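Local coordinates for protein phosphoserine aminotransferase (Bacillus circulans, PDB 2C0R) that catalyses the reversible, pyridoxal-phosphate-dependent transamination between phosphoserine and 3-phosphohydroxypyruvate, and likewise of phosphohydroxythreonine, in serine and pyridoxine biosynthesis, at residues 49-52 with 53-57. The protein carries 1 engineered substitution. Sequence-based numbering, arbitrary orientation.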
loop_
_atom_site.group_PDB
_atom_site.type_symbol
_atom_site.label_atom_id
_atom_site.label_comp_id
_atom_site.label_asym_id
_atom_site.label_seq_id
_atom_site.Cartn_x
_atom_site.Cartn_y
_atom_site.Cartn_z
ATOM N N ALA A 49 -8.436 16.540 3.737
ATOM C CA ALA A 49 -9.612 16.492 4.604
ATOM C C ALA A 49 -10.034 15.047 4.891
ATOM O O ALA A 49 -10.400 14.703 6.017
ATOM C CB ALA A 49 -10.784 17.251 3.971
ATOM N N VAL A 50 -10.004 14.196 3.864
ATOM C CA VAL A 50 -10.389 12.808 4.021
ATOM C C VAL A 50 -9.392 12.107 4.942
ATOM O O VAL A 50 -9.738 11.360 5.864
ATOM C CB VAL A 50 -10.434 12.089 2.650
ATOM C CG1 VAL A 50 -10.505 10.588 2.791
ATOM C CG2 VAL A 50 -11.601 12.656 1.830
ATOM N N HIS A 51 -8.113 12.377 4.655
ATOM C CA HIS A 51 -7.018 11.754 5.439
ATOM C C HIS A 51 -7.107 12.074 6.910
ATOM O O HIS A 51 -6.898 11.212 7.783
ATOM C CB HIS A 51 -5.724 12.308 4.814
ATOM C CG HIS A 51 -4.451 11.708 5.302
ATOM N ND1 HIS A 51 -3.933 10.536 4.769
ATOM C CD2 HIS A 51 -3.596 12.164 6.244
ATOM C CE1 HIS A 51 -2.778 10.310 5.412
ATOM N NE2 HIS A 51 -2.553 11.271 6.309
ATOM N N ASN A 52 -7.402 13.358 7.211
ATOM C CA ASN A 52 -7.541 13.793 8.594
ATOM C C ASN A 52 -8.863 13.371 9.215
ATOM O O ASN A 52 -8.905 13.032 10.407
ATOM C CB ASN A 52 -7.370 15.300 8.657
ATOM C CG ASN A 52 -5.943 15.707 8.416
ATOM O OD1 ASN A 52 -5.630 16.656 7.650
ATOM N ND2 ASN A 52 -5.063 14.977 9.032
ATOM N N GLU A 53 -9.932 13.341 8.468
ATOM C CA GLU A 53 -11.235 12.918 8.970
ATOM C C GLU A 53 -11.196 11.455 9.395
ATOM O O GLU A 53 -11.805 11.085 10.391
ATOM C CB GLU A 53 -12.321 13.140 7.894
ATOM C CG GLU A 53 -13.742 12.757 8.282
ATOM C CD GLU A 53 -14.660 12.657 7.073
ATOM O OE1 GLU A 53 -14.388 13.266 6.040
ATOM O OE2 GLU A 53 -15.648 11.906 7.094
ATOM N N ALA A 54 -10.473 10.654 8.620
ATOM C CA ALA A 54 -10.428 9.228 8.957
ATOM C C ALA A 54 -9.808 9.060 10.346
ATOM O O ALA A 54 -10.277 8.242 11.114
ATOM C CB ALA A 54 -9.638 8.462 7.906
ATOM N N GLN A 55 -8.724 9.819 10.616
ATOM C CA GLN A 55 -8.102 9.717 11.916
ATOM C C GLN A 55 -9.042 10.155 13.038
ATOM O O GLN A 55 -9.180 9.475 14.035
ATOM C CB GLN A 55 -6.850 10.583 11.913
ATOM C CG GLN A 55 -5.813 10.165 10.906
ATOM C CD GLN A 55 -4.701 11.224 10.907
ATOM O OE1 GLN A 55 -4.207 11.642 11.977
ATOM N NE2 GLN A 55 -4.328 11.631 9.721
ATOM N N ALA A 56 -9.710 11.295 12.865
ATOM C CA ALA A 56 -10.652 11.804 13.830
ATOM C C ALA A 56 -11.827 10.853 14.032
ATOM O O ALA A 56 -12.273 10.658 15.167
ATOM C CB ALA A 56 -11.229 13.161 13.407
ATOM N N ARG A 57 -12.343 10.270 12.965
ATOM C CA ARG A 57 -13.475 9.349 13.193
ATOM C C ARG A 57 -13.055 8.088 13.908
ATOM O O ARG A 57 -13.802 7.537 14.712
ATOM C CB ARG A 57 -13.994 8.935 11.808
ATOM C CG ARG A 57 -14.774 9.995 11.122
ATOM C CD ARG A 57 -15.365 9.468 9.823
ATOM N NE ARG A 57 -16.108 10.458 9.083
ATOM C CZ ARG A 57 -17.006 11.328 9.468
ATOM N NH1 ARG A 57 -17.360 11.440 10.742
ATOM N NH2 ARG A 57 -17.595 12.143 8.612
#
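Glu53, Ala54 and Ala56 each donate their backbone N-H to the carbonyl four residues earlier, with Glu53 N 2.8 Å from Ala49 O, Ala54 N 2.9 Å from Val50 O and Ala56 N 3.1 Å from Asn52 O, the i+4 to i hydrogen-bond pattern of an alpha-helix. Gln55 adds a side-chain bond to this pattern. Its CG lies anti to the carbonyl carbon (chi1 -61°) and the chain runs on extended, which carries the amide back along the helix toward His51. There Gln55 NE2 donates to His51 O at 3.2 Å, a bent bond (140° at the hydrogen) that approaches from above the carbonyl plane. Gln55 NE2 also lies 3.6 Å from His51 CD2, with the imidazole and amide planes almost perpendicular. Both groups are also held from outside: Asn234 accepts from Gln55 NE2 through OD1 and bonds His51 NE2 through its backbone O, while Lys69 bonds Gln55 OE1 and Tyr47 OH bonds His51 ND1. Such a network should fix the rotation of both flat groups. The His51 side chain is about 8 Å from that of Arg43, which probably binds L-glutamate. On another flank, Glu53 and Arg57 form an apparent salt bridge, its details doubtful because Glu53 OE2 sits too close to its neighbour. Ala54 is buried, its CB 3.5 Å from Val50 O. That side of helix 45-61 rests on strand 68-73, where Ala54 and Gln55 touch Phe72 and the His51 ring meets it edge-to-face, and on Ile245 and Asn249 of helix 242-257.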